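Long-range contacts in putative polysaccharide deacetylase (Bdellovibrio bacteriovorus HD100, PDB 5JP6), which probably removes acetyl groups from peptidoglycan as a zinc-dependent carbohydrate esterase of family 4 in a predatory bacterium: residues A167-V172 with R355-V360; W301-D306 with E325-G330; R319-V324 with R350-R355. The protein carries 1 engineered substitution. All coordinates share one frame; numbering follows the deposited sequence.

Contact 1 of 3, residues A167-V172 with R355-V360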
loop_
_atom_site.group_PDB
_atom_site.type_symbol
_atom_site.label_atom_id
_atom_site.label_comp_id
_atom_site.label_asym_id
_atom_site.label_seq_id
_atom_site.Cartn_x
_atom_site.Cartn_y
_atom_site.Cartn_z
ATOM N N ALA A 167 18.101 13.547 8.384
ATOM C CA ALA A 167 18.390 14.990 8.520
ATOM C C ALA A 167 17.166 15.847 8.171
ATOM O O ALA A 167 16.187 15.346 7.581
ATOM C CB ALA A 167 19.591 15.377 7.668
ATOM N N ARG A 168 17.241 17.146 8.485
ATOM C CA ARG A 168 16.202 18.074 8.051
ATOM C C ARG A 168 16.064 17.966 6.514
ATOM O O ARG A 168 17.065 17.828 5.766
ATOM C CB ARG A 168 16.480 19.517 8.489
ATOM C CG ARG A 168 17.699 20.170 7.852
ATOM C CD ARG A 168 17.870 21.654 8.271
ATOM N NE ARG A 168 16.714 22.493 7.920
ATOM C CZ ARG A 168 16.503 23.063 6.730
ATOM N NH1 ARG A 168 17.370 22.901 5.729
ATOM N NH2 ARG A 168 15.410 23.800 6.537
ATOM N N LYS A 169 14.807 18.001 6.080
ATOM C CA LYS A 169 14.409 17.980 4.672
ATOM C C LYS A 169 14.751 16.676 3.956
ATOM O O LYS A 169 14.810 16.612 2.730
ATOM C CB LYS A 169 14.870 19.226 3.915
ATOM C CG LYS A 169 14.321 20.485 4.590
ATOM C CD LYS A 169 14.394 21.704 3.746
ATOM C CE LYS A 169 13.182 21.790 2.864
ATOM N NZ LYS A 169 13.188 23.096 2.164
ATOM N N GLU A 170 14.904 15.625 4.751
ATOM C CA GLU A 170 15.013 14.264 4.216
ATOM C C GLU A 170 13.740 13.499 4.529
ATOM O O GLU A 170 13.263 13.523 5.671
ATOM C CB GLU A 170 16.232 13.548 4.786
ATOM C CG GLU A 170 17.554 14.124 4.319
ATOM C CD GLU A 170 18.781 13.375 4.804
ATOM O OE1 GLU A 170 18.691 12.599 5.797
ATOM O OE2 GLU A 170 19.839 13.555 4.166
ATOM N N VAL A 171 13.228 12.777 3.517
ATOM C CA VAL A 171 12.072 11.915 3.705
ATOM C C VAL A 171 12.348 10.522 3.160
ATOM O O VAL A 171 13.067 10.339 2.170
ATOM C CB VAL A 171 10.787 12.487 3.106
ATOM C CG1 VAL A 171 10.406 13.791 3.775
ATOM C CG2 VAL A 171 10.918 12.686 1.604
ATOM N N VAL A 172 11.799 9.545 3.866
ATOM C CA VAL A 172 11.888 8.138 3.496
ATOM C C VAL A 172 10.505 7.732 3.016
ATOM O O VAL A 172 9.522 7.891 3.726
ATOM C CB VAL A 172 12.288 7.256 4.698
ATOM C CG1 VAL A 172 12.448 5.799 4.304
ATOM C CG2 VAL A 172 13.537 7.742 5.366
ATOM N N ARG A 355 10.245 21.632 -3.304
ATOM C CA ARG A 355 10.199 22.098 -1.919
ATOM C C ARG A 355 11.504 21.934 -1.161
ATOM O O ARG A 355 11.562 22.302 0.014
ATOM C CB ARG A 355 9.029 21.427 -1.185
ATOM C CG ARG A 355 7.682 21.823 -1.782
ATOM C CD ARG A 355 6.574 20.874 -1.365
ATOM N NE ARG A 355 5.284 21.220 -1.970
ATOM C CZ ARG A 355 4.257 21.792 -1.358
ATOM N NH1 ARG A 355 4.342 22.190 -0.104
ATOM N NH2 ARG A 355 3.149 22.026 -2.043
ATOM N N GLY A 356 12.527 21.372 -1.818
ATOM C CA GLY A 356 13.860 21.250 -1.249
ATOM C C GLY A 356 14.103 20.000 -0.444
ATOM O O GLY A 356 15.077 19.920 0.311
ATOM N N TYR A 357 13.244 19.004 -0.627
ATOM C CA TYR A 357 13.353 17.756 0.111
ATOM C C TYR A 357 14.227 16.746 -0.710
ATOM O O TYR A 357 14.288 16.811 -1.959
ATOM C CB TYR A 357 11.948 17.200 0.513
ATOM C CG TYR A 357 11.226 18.013 1.564
ATOM C CD1 TYR A 357 10.426 19.107 1.216
ATOM C CD2 TYR A 357 11.350 17.719 2.922
ATOM C CE1 TYR A 357 9.826 19.872 2.186
ATOM C CE2 TYR A 357 10.737 18.511 3.871
ATOM C CZ TYR A 357 9.997 19.592 3.500
ATOM O OH TYR A 357 9.353 20.361 4.460
ATOM N N SER A 358 14.893 15.828 0.002
ATOM C CA SER A 358 15.646 14.748 -0.601
ATOM C C SER A 358 15.096 13.394 -0.109
ATOM O O SER A 358 14.636 13.274 1.017
ATOM C CB SER A 358 17.122 14.851 -0.202
ATOM O OG SER A 358 17.634 16.101 -0.579
ATOM N N VAL A 359 15.117 12.378 -0.982
ATOM C CA VAL A 359 14.622 11.080 -0.660
ATOM C C VAL A 359 15.739 10.173 -0.141
ATOM O O VAL A 359 16.789 10.055 -0.770
ATOM C CB VAL A 359 13.913 10.423 -1.858
ATOM C CG1 VAL A 359 13.518 8.973 -1.537
ATOM C CG2 VAL A 359 12.676 11.232 -2.251
ATOM N N VAL A 360 15.508 9.564 1.018
ATOM C CA VAL A 360 16.495 8.704 1.679
ATOM C C VAL A 360 16.004 7.276 1.729
ATOM O O VAL A 360 14.853 7.023 2.084
ATOM C CB VAL A 360 16.729 9.176 3.130
ATOM C CG1 VAL A 360 17.579 8.206 3.912
ATOM C CG2 VAL A 360 17.363 10.564 3.112
HETATM O O HOH W 1 17.086 18.150 0.940
#
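The carbonyl oxygen of Lys169 is gripped by two donors: Ser358 N reaches Lys169 O at 2.8 Å, nearly head-on to the carbonyl, and a water adds a longer bond to the same oxygen. That water also donates to Gly356 O, linking the two backbones just before the strands pair. From there the pairing is parallel: Val171 N bonds to Ser358 O at 2.9 Å, and Val360 N to Val171 O at 2.8 Å. Lys169 takes the third position of the type II turn from Ala167 to Glu170, with positive phi. Its chain bends at chi3 (86°), carrying CE over one face of the Tyr357 ring, 4.0 Å from the centroid, a CH-pi contact. NZ lies farther off, at most a weak cation-pi partner; its firm bond is to Arg355 O, 2.8 Å away and in the carbonyl plane. This engages the carbonyl just before Gly356, whose positive phi ends helix 339-354 in a Schellman motif. One strand face carries Glu170, whose side chain crosses Val360 at a slant, with CD 3.6 Å from Val360 CG2. On the face of Val171 and Val359, Leu352 of helix 339-354 packs against both valines, and Val324 of helix 313-327 touches Tyr357, whose hydroxyl bonds Glu325. Strand 170-176 continues the sheet on its other edge with strand 330-335, through Gly330 and Val332.

Contact 2 of 3, residues W301-D306 with E325-G330; sequences WNIESD and ESQGRG
Asn302 ND2 spends both its hydrogens across this contact. One goes to Gln327 OE1 at 2.8 Å and the other to Arg329 O at 3.0 Å, and both acceptors lie in the asparagine amide plane. The second bond is almost straight, 175° at the hydrogen, and lies in the plane of the Arg329 carbonyl. Gln327 OE1 is met more from the side, with the two amide planes turned 75° apart; it takes a further hydrogen bond from Arg163 NH2. At the other end of the Asn302 amide, OD1 accepts from Ile331 N, while Gly330 CA sits 3.2 Å from OD1. With chi1 at 66°, CG of Asn302 stands between its backbone N and carbonyl carbon, which turns the amide toward the end of helix 313-327 and Arg329 O. Three bonds thus fix its rotation. Beside it, Ile303 CG1 lies 3.8 Å from Gln327 CB, and Ile303 CD1 comes within 3.6 Å of Arg329 O. Gly328, with positive phi, ends helix 313-327. The asparagine, just before the short strand 303-304, is thereby tied to the helix-to-strand turn of a beta-alpha-beta unit, the kind from which the distorted beta/alpha barrel of NodB-type deacetylases is built.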
loop_
_atom_site.group_PDB
_atom_site.type_symbol
_atom_site.label_atom_id
_atom_site.label_comp_id
_atom_site.label_asym_id
_atom_site.label_seq_id
_atom_site.Cartn_x
_atom_site.Cartn_y
_atom_site.Cartn_z
ATOM N N TRP A 301 6.075 5.476 11.403
ATOM C CA TRP A 301 6.135 6.582 10.431
ATOM C C TRP A 301 5.747 7.852 11.207
ATOM O O TRP A 301 5.182 7.776 12.300
ATOM C CB TRP A 301 5.176 6.392 9.233
ATOM C CG TRP A 301 3.732 6.350 9.648
ATOM C CD1 TRP A 301 2.866 7.415 9.671
ATOM C CD2 TRP A 301 3.006 5.223 10.111
ATOM N NE1 TRP A 301 1.658 7.012 10.151
ATOM C CE2 TRP A 301 1.708 5.671 10.422
ATOM C CE3 TRP A 301 3.328 3.875 10.318
ATOM C CZ2 TRP A 301 0.747 4.831 10.907
ATOM C CZ3 TRP A 301 2.350 3.047 10.803
ATOM C CH2 TRP A 301 1.084 3.532 11.098
ATOM N N ASN A 302 6.036 9.015 10.619
ATOM C CA ASN A 302 5.548 10.279 11.180
ATOM C C ASN A 302 4.829 11.179 10.187
ATOM O O ASN A 302 4.244 12.166 10.585
ATOM C CB ASN A 302 6.666 11.070 11.850
ATOM C CG ASN A 302 7.697 11.551 10.868
ATOM O OD1 ASN A 302 8.284 10.773 10.122
ATOM N ND2 ASN A 302 7.926 12.855 10.850
ATOM N N ILE A 303 4.926 10.866 8.908
ATOM C CA ILE A 303 4.275 11.661 7.866
ATOM C C ILE A 303 3.165 10.795 7.242
ATOM O O ILE A 303 3.443 9.826 6.521
ATOM C CB ILE A 303 5.262 12.138 6.779
ATOM C CG1 ILE A 303 6.347 13.018 7.364
ATOM C CG2 ILE A 303 4.512 12.893 5.674
ATOM C CD1 ILE A 303 7.552 13.180 6.485
ATOM N N GLU A 304 1.914 11.178 7.509
ATOM C CA GLU A 304 0.740 10.473 6.974
ATOM C C GLU A 304 0.358 11.017 5.596
ATOM O O GLU A 304 0.381 12.209 5.364
ATOM C CB GLU A 304 -0.422 10.560 7.945
ATOM C CG GLU A 304 -0.210 9.465 8.993
ATOM C CD GLU A 304 -0.824 9.694 10.320
ATOM O OE1 GLU A 304 -1.503 10.728 10.524
ATOM O OE2 GLU A 304 -0.608 8.802 11.169
ATOM N N SER A 305 0.017 10.101 4.692
ATOM C CA SER A 305 -0.593 10.455 3.438
ATOM C C SER A 305 -2.091 10.449 3.490
ATOM O O SER A 305 -2.736 11.123 2.663
ATOM C CB SER A 305 -0.124 9.527 2.316
ATOM O OG SER A 305 -0.605 8.211 2.504
ATOM N N ASP A 306 -2.655 9.672 4.426
ATOM C CA ASP A 306 -4.099 9.415 4.424
ATOM C C ASP A 306 -4.580 8.870 3.060
ATOM O O ASP A 306 -5.725 9.086 2.680
ATOM C CB ASP A 306 -4.874 10.685 4.792
ATOM C CG ASP A 306 -4.686 11.100 6.221
ATOM O OD1 ASP A 306 -4.320 10.279 7.059
ATOM O OD2 ASP A 306 -5.034 12.281 6.489
ATOM N N GLU A 325 5.657 19.036 5.021
ATOM C CA GLU A 325 6.131 20.349 5.441
ATOM C C GLU A 325 6.026 20.581 6.936
ATOM O O GLU A 325 6.947 21.182 7.541
ATOM C CB GLU A 325 5.399 21.438 4.655
ATOM C CG GLU A 325 5.615 21.407 3.162
ATOM C CD GLU A 325 6.845 22.118 2.647
ATOM O OE1 GLU A 325 7.810 22.329 3.401
ATOM O OE2 GLU A 325 6.831 22.470 1.431
ATOM N N SER A 326 4.929 20.106 7.528
ATOM C CA SER A 326 4.662 20.214 8.965
ATOM C C SER A 326 5.732 19.502 9.810
ATOM O O SER A 326 6.223 20.004 10.810
ATOM C CB SER A 326 3.349 19.495 9.278
ATOM O OG SER A 326 2.308 20.378 9.193
ATOM N N GLN A 327 6.034 18.279 9.387
ATOM C CA GLN A 327 7.021 17.453 10.066
ATOM C C GLN A 327 8.454 17.859 9.754
ATOM O O GLN A 327 9.335 17.715 10.608
ATOM C CB GLN A 327 6.817 15.975 9.712
ATOM C CG GLN A 327 5.550 15.399 10.266
ATOM C CD GLN A 327 5.586 15.311 11.776
ATOM O OE1 GLN A 327 6.542 14.788 12.358
ATOM N NE2 GLN A 327 4.587 15.857 12.414
ATOM N N GLY A 328 8.705 18.274 8.511
ATOM C CA GLY A 328 10.023 18.716 8.069
ATOM C C GLY A 328 10.984 17.641 7.613
ATOM O O GLY A 328 11.964 17.926 6.917
ATOM N N ARG A 329 10.753 16.415 8.092
ATOM C CA ARG A 329 11.587 15.258 7.768
ATOM C C ARG A 329 10.876 14.006 8.265
ATOM O O ARG A 329 9.948 14.082 9.083
ATOM C CB ARG A 329 12.959 15.345 8.465
ATOM C CG ARG A 329 12.887 14.948 9.935
ATOM C CD ARG A 329 14.237 15.113 10.590
ATOM N NE ARG A 329 14.536 16.487 10.919
ATOM C CZ ARG A 329 15.691 16.872 11.456
ATOM N NH1 ARG A 329 16.654 15.988 11.677
ATOM N NH2 ARG A 329 15.881 18.136 11.755
ATOM N N GLY A 330 11.326 12.852 7.792
ATOM C CA GLY A 330 10.901 11.595 8.398
ATOM C C GLY A 330 10.425 10.583 7.411
ATOM O O GLY A 330 10.932 10.524 6.302
#

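Contact 3 of 3, residues R319-V324 with R350-R355; sequences RVLANV and RELYNR
Leu321 reaches across from helix 319-324 to Glu351 and Arg355, and its side chain can be followed outward. CB comes first, 4.0 Å from Arg355 CZ and above the centre of the guanidinium, so the flat cation lies over the root of the leucine. CG stands anti to the carbonyl carbon (chi1 -70°), and the two methyls fork from it toward the other helix. CD1 touches Glu351 CB at 3.6 Å and the neighbouring CG, with Arg355 NH2 also beside it. CD2 turns between Glu351 CB and the Arg355 chain, 4.0 Å from Arg355 NE, and comes loosely to Leu352 CD2 at 4.4 Å. One turn on, Val324 CG1 meets that same Leu352 methyl at 4.1 Å, the two side chains crossing at about a right angle. No hydrogen bond spans the helices. The polar groups instead pair within 350-355, at the end of helix 339-354: Glu351 OE1 uses its anti lone pair for a salt bridge with Arg355 NE at 2.8 Å, and Asn354 ND2 donates to Glu351 OE2. Since Arg355 NH1 also pairs with Glu325, the guanidinium is held from more than one side while Leu321 packs on its face. The short helix axes are 11.3 Å apart at closest approach and cross at -30°. Phe348 of helix 339-354 extends the packing against Leu321 and Val320, and Val320 and Val324 face strands 330-335 and 303-304.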
loop_
_atom_site.group_PDB
_atom_site.type_symbol
_atom_site.label_atom_id
_atom_site.label_comp_id
_atom_site.label_asym_id
_atom_site.label_seq_id
_atom_site.Cartn_x
_atom_site.Cartn_y
_atom_site.Cartn_z
ATOM N N ARG A 319 -2.668 17.018 1.212
ATOM C CA ARG A 319 -2.529 16.479 2.557
ATOM C C ARG A 319 -1.128 15.922 2.805
ATOM O O ARG A 319 -0.483 16.245 3.809
ATOM C CB ARG A 319 -3.569 15.419 2.798
ATOM C CG ARG A 319 -3.445 14.719 4.132
ATOM C CD ARG A 319 -3.401 15.644 5.346
ATOM N NE ARG A 319 -4.550 16.516 5.484
ATOM C CZ ARG A 319 -5.647 16.274 6.200
ATOM N NH1 ARG A 319 -5.844 15.149 6.854
ATOM N NH2 ARG A 319 -6.582 17.220 6.266
ATOM N N VAL A 320 -0.640 15.088 1.881
ATOM C CA VAL A 320 0.659 14.503 2.125
ATOM C C VAL A 320 1.762 15.574 2.139
ATOM O O VAL A 320 2.671 15.546 2.975
ATOM C CB VAL A 320 0.963 13.321 1.196
ATOM C CG1 VAL A 320 1.218 13.752 -0.265
ATOM C CG2 VAL A 320 2.137 12.527 1.715
ATOM N N LEU A 321 1.697 16.540 1.210
ATOM C CA LEU A 321 2.717 17.576 1.196
ATOM C C LEU A 321 2.600 18.524 2.398
ATOM O O LEU A 321 3.608 18.934 2.938
ATOM C CB LEU A 321 2.698 18.325 -0.132
ATOM C CG LEU A 321 3.181 17.523 -1.356
ATOM C CD1 LEU A 321 2.751 18.190 -2.655
ATOM C CD2 LEU A 321 4.687 17.340 -1.306
ATOM N N ALA A 322 1.375 18.833 2.832
ATOM C CA ALA A 322 1.217 19.605 4.071
ATOM C C ALA A 322 1.862 18.879 5.261
ATOM O O ALA A 322 2.556 19.487 6.070
ATOM C CB ALA A 322 -0.250 19.876 4.350
ATOM N N ASN A 323 1.715 17.557 5.318
ATOM C CA ASN A 323 2.281 16.801 6.412
ATOM C C ASN A 323 3.785 16.712 6.292
ATOM O O ASN A 323 4.491 16.744 7.295
ATOM C CB ASN A 323 1.643 15.417 6.504
ATOM C CG ASN A 323 0.258 15.457 7.115
ATOM O OD1 ASN A 323 -0.128 16.423 7.772
ATOM N ND2 ASN A 323 -0.511 14.394 6.882
ATOM N N VAL A 324 4.293 16.552 5.067
ATOM C CA VAL A 324 5.756 16.608 4.869
ATOM C C VAL A 324 6.288 17.924 5.416
ATOM O O VAL A 324 7.256 17.934 6.202
ATOM C CB VAL A 324 6.146 16.473 3.365
ATOM C CG1 VAL A 324 7.607 16.823 3.152
ATOM C CG2 VAL A 324 5.836 15.055 2.855
ATOM N N ARG A 350 7.973 15.401 -7.876
ATOM C CA ARG A 350 8.345 16.713 -8.371
ATOM C C ARG A 350 8.174 17.773 -7.286
ATOM O O ARG A 350 9.049 18.625 -7.113
ATOM C CB ARG A 350 7.562 17.054 -9.647
ATOM C CG ARG A 350 7.803 18.466 -10.211
ATOM C CD ARG A 350 9.247 18.820 -10.565
ATOM N NE ARG A 350 9.461 20.271 -10.693
ATOM C CZ ARG A 350 9.297 20.999 -11.792
ATOM N NH1 ARG A 350 8.923 20.457 -12.943
ATOM N NH2 ARG A 350 9.528 22.303 -11.738
ATOM N N GLU A 351 7.074 17.720 -6.544
ATOM C CA GLU A 351 6.878 18.696 -5.452
ATOM C C GLU A 351 7.910 18.520 -4.324
ATOM O O GLU A 351 8.377 19.532 -3.811
ATOM C CB GLU A 351 5.469 18.652 -4.915
ATOM C CG GLU A 351 4.491 19.420 -5.777
ATOM C CD GLU A 351 4.864 20.905 -5.807
ATOM O OE1 GLU A 351 5.004 21.512 -4.706
ATOM O OE2 GLU A 351 5.058 21.427 -6.920
ATOM N N LEU A 352 8.280 17.290 -3.948
ATOM C CA LEU A 352 9.357 17.097 -2.944
ATOM C C LEU A 352 10.594 17.847 -3.452
ATOM O O LEU A 352 11.254 18.581 -2.696
ATOM C CB LEU A 352 9.698 15.636 -2.718
ATOM C CG LEU A 352 8.764 14.783 -1.904
ATOM C CD1 LEU A 352 9.331 13.374 -1.809
ATOM C CD2 LEU A 352 8.507 15.384 -0.540
ATOM N N TYR A 353 10.958 17.612 -4.709
ATOM C CA TYR A 353 12.104 18.263 -5.296
ATOM C C TYR A 353 11.986 19.806 -5.275
ATOM O O TYR A 353 12.897 20.502 -4.786
ATOM C CB TYR A 353 12.292 17.764 -6.727
ATOM C CG TYR A 353 13.489 18.337 -7.407
ATOM C CD1 TYR A 353 14.754 17.819 -7.156
ATOM C CD2 TYR A 353 13.356 19.358 -8.319
ATOM C CE1 TYR A 353 15.861 18.315 -7.803
ATOM C CE2 TYR A 353 14.463 19.866 -8.966
ATOM C CZ TYR A 353 15.702 19.340 -8.690
ATOM O OH TYR A 353 16.763 19.850 -9.351
ATOM N N ASN A 354 10.814 20.303 -5.683
ATOM C CA ASN A 354 10.546 21.735 -5.702
ATOM C C ASN A 354 10.673 22.374 -4.312
ATOM O O ASN A 354 11.125 23.548 -4.152
ATOM C CB ASN A 354 9.170 22.071 -6.295
ATOM C CG ASN A 354 9.073 21.846 -7.788
ATOM O OD1 ASN A 354 10.074 21.758 -8.496
ATOM N ND2 ASN A 354 7.816 21.740 -8.266
ATOM N N ARG A 355 10.245 21.632 -3.304
ATOM C CA ARG A 355 10.199 22.098 -1.919
ATOM C C ARG A 355 11.504 21.934 -1.161
ATOM O O ARG A 355 11.562 22.302 0.014
ATOM C CB ARG A 355 9.029 21.427 -1.185
ATOM C CG ARG A 355 7.682 21.823 -1.782
ATOM C CD ARG A 355 6.574 20.874 -1.365
ATOM N NE ARG A 355 5.284 21.220 -1.970
ATOM C CZ ARG A 355 4.257 21.792 -1.358
ATOM N NH1 ARG A 355 4.342 22.190 -0.104
ATOM N NH2 ARG A 355 3.149 22.026 -2.043
#

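How the contacts relate
From the N terminus, the chain enters strand 170-176 at 167-172 and runs on for some 180 residues before 355-360 pairs with it, so contact 1 closes the longest loop. Contacts 2 and 3 both nest inside it. Contact 2 closes the short span from strand 303-304 to the end of helix 313-327, and contact 3 joins that helix to helix 339-354; their segments alternate, so the two loops cross. Contact 3 ends at Arg355, where contact 1 resumes. Asn323 ND2 bonds to Glu304 O between contacts 3 and 2, and Tyr357 N to Leu352 O between contacts 1 and 3. Together they fasten two neighbouring helices to one region of the parallel sheet.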